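PDB 5LHF: N-(5'-phosphoribosyl)anthranilate isomerase from Thermococcus kodakarensis, which catalyses the isomerisation of N-(5-phospho-beta-D-ribosyl)anthranilate to 1-(2-carboxyphenylamino)-1-deoxy-D-ribulose 5-phosphate, the third step of tryptophan synthesis from chorismate. Local coordinates for residues A[132-137]-A[160-165]. Numbering follows the deposited sequence.
Sequences KILLDT and VLAGGL
Ala162 O is gripped twice by Thr137, through its backbone and its side chain. Thr137 N donates to Ala162 O over 2.9 Å, from above the carbonyl plane (40° out of it). Thr137 OG1 donates to the same Ala162 O at 2.8 Å, tilted less from that plane. The torsion chi1 of 63° sets OG1 between the backbone N and the carbonyl carbon and leaves CG2 anti to the carbonyl carbon. From there Thr137 CG2 meets Leu161 CD1 at 3.6 Å, the two side chains crossing at about a right angle. A valine in place of Thr137 would probably leave Ala162 O with the backbone N-H as its one donor from residues 132-137.

Before this point the two strands pair in parallel. Val160 N donates to Ile133 O at 2.7 Å in a nearly straight bond (171°). Leu135 straddles the next step: its N donates to Val160 O, and its O accepts from Ala162 N. On the face with Val160 and Ala162, Leu134 CD2 packs on Ala162 CB at 3.6 Å, while its CD1 reaches Val160 CG1. At the end of strand 132-136, Asp136 OD2 lies 3.6 Å from Gly163 CA. Gly163 has backbone angles suited to glycine, with no room for a CB beside Thr137 O.

These are neighbouring strands of the eight-stranded TIM barrel, joined by helix 143-156 in a right-handed beta-alpha-beta crossover. Leu135 and Thr137 touch that helix. Leu134, Val160 and Ala162 meet Asp183 of strand 181-184, and strand 100-106 pairs with the other edge of strand 132-136.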
loop_
_atom_site.group_PDB
_atom_site.type_symbol
_atom_site.label_atom_id
_atom_site.label_comp_id
_atom_site.label_asym_id
_atom_site.label_seq_id
_atom_site.Cartn_x
_atom_site.Cartn_y
_atom_site.Cartn_z
ATOM N N LYS A 132 6.217 2.877 -7.473
ATOM C CA LYS A 132 4.772 2.934 -7.304
ATOM C C LYS A 132 4.399 3.991 -6.281
ATOM O O LYS A 132 5.128 4.234 -5.316
ATOM C CB LYS A 132 4.189 1.578 -6.872
ATOM C CG LYS A 132 4.085 0.536 -7.978
ATOM C CD LYS A 132 3.199 -0.630 -7.535
ATOM C CE LYS A 132 3.225 -1.801 -8.518
ATOM N NZ LYS A 132 2.379 -1.591 -9.718
ATOM N N ILE A 133 3.235 4.597 -6.503
ATOM C CA ILE A 133 2.666 5.631 -5.646
ATOM C C ILE A 133 1.413 5.062 -5.002
ATOM O O ILE A 133 0.481 4.653 -5.710
ATOM C CB ILE A 133 2.316 6.895 -6.449
ATOM C CG1 ILE A 133 3.572 7.552 -7.033
ATOM C CG2 ILE A 133 1.495 7.866 -5.610
ATOM C CD1 ILE A 133 4.508 8.058 -6.003
ATOM N N LEU A 134 1.373 5.034 -3.672
ATOM C CA LEU A 134 0.169 4.644 -2.950
ATOM C C LEU A 134 -0.455 5.873 -2.306
ATOM O O LEU A 134 0.243 6.666 -1.665
ATOM C CB LEU A 134 0.475 3.581 -1.890
ATOM C CG LEU A 134 -0.713 2.934 -1.173
ATOM C CD1 LEU A 134 -0.426 1.432 -0.895
ATOM C CD2 LEU A 134 -0.997 3.667 0.141
ATOM N N LEU A 135 -1.765 6.030 -2.483
ATOM C CA LEU A 135 -2.518 7.122 -1.875
ATOM C C LEU A 135 -3.368 6.540 -0.750
ATOM O O LEU A 135 -4.291 5.756 -0.999
ATOM C CB LEU A 135 -3.384 7.853 -2.909
ATOM C CG LEU A 135 -2.667 8.588 -4.049
ATOM C CD1 LEU A 135 -3.637 9.410 -4.914
ATOM C CD2 LEU A 135 -1.563 9.471 -3.502
ATOM N N ASP A 136 -3.068 6.933 0.480
ATOM C CA ASP A 136 -3.739 6.404 1.665
ATOM C C ASP A 136 -4.871 7.353 2.066
ATOM O O ASP A 136 -4.624 8.411 2.648
ATOM C CB ASP A 136 -2.725 6.231 2.791
ATOM C CG ASP A 136 -3.285 5.463 3.964
ATOM O OD1 ASP A 136 -2.784 5.665 5.082
ATOM O OD2 ASP A 136 -4.230 4.665 3.777
ATOM N N THR A 137 -6.111 6.959 1.785
ATOM C CA THR A 137 -7.283 7.794 2.034
ATOM C C THR A 137 -7.788 7.637 3.470
ATOM O O THR A 137 -7.588 6.607 4.115
ATOM C CB THR A 137 -8.404 7.447 1.056
ATOM O OG1 THR A 137 -8.819 6.094 1.269
ATOM C CG2 THR A 137 -7.925 7.597 -0.375
ATOM N N VAL A 160 -1.823 3.545 -6.691
ATOM C CA VAL A 160 -2.483 2.476 -5.951
ATOM C C VAL A 160 -3.349 3.137 -4.887
ATOM O O VAL A 160 -2.838 3.862 -4.024
ATOM C CB VAL A 160 -1.464 1.519 -5.304
ATOM C CG1 VAL A 160 -2.181 0.430 -4.496
ATOM C CG2 VAL A 160 -0.554 0.892 -6.354
ATOM N N LEU A 161 -4.658 2.908 -4.949
ATOM C CA LEU A 161 -5.595 3.492 -3.994
ATOM C C LEU A 161 -5.714 2.597 -2.767
ATOM O O LEU A 161 -5.903 1.382 -2.898
ATOM C CB LEU A 161 -6.971 3.672 -4.633
ATOM C CG LEU A 161 -8.045 4.374 -3.789
ATOM C CD1 LEU A 161 -7.690 5.827 -3.504
ATOM C CD2 LEU A 161 -9.421 4.259 -4.500
ATOM N N ALA A 162 -5.620 3.198 -1.578
ATOM C CA ALA A 162 -5.649 2.438 -0.332
ATOM C C ALA A 162 -6.457 3.193 0.712
ATOM O O ALA A 162 -6.794 4.371 0.545
ATOM C CB ALA A 162 -4.235 2.171 0.204
ATOM N N GLY A 163 -6.739 2.504 1.816
ATOM C CA GLY A 163 -7.404 3.128 2.942
ATOM C C GLY A 163 -8.865 2.756 3.084
ATOM O O GLY A 163 -9.721 3.280 2.368
ATOM N N GLY A 164 -9.154 1.843 4.011
ATOM C CA GLY A 164 -10.521 1.486 4.346
ATOM C C GLY A 164 -11.335 0.844 3.245
ATOM O O GLY A 164 -12.561 0.903 3.296
ATOM N N LEU A 165 -10.695 0.221 2.256
ATOM C CA LEU A 165 -11.435 -0.445 1.191
ATOM C C LEU A 165 -11.990 -1.769 1.686
ATOM O O LEU A 165 -11.345 -2.477 2.461
ATOM C CB LEU A 165 -10.531 -0.686 -0.019
ATOM C CG LEU A 165 -10.053 0.591 -0.688
ATOM C CD1 LEU A 165 -9.108 0.282 -1.857
ATOM C CD2 LEU A 165 -11.261 1.432 -1.141
#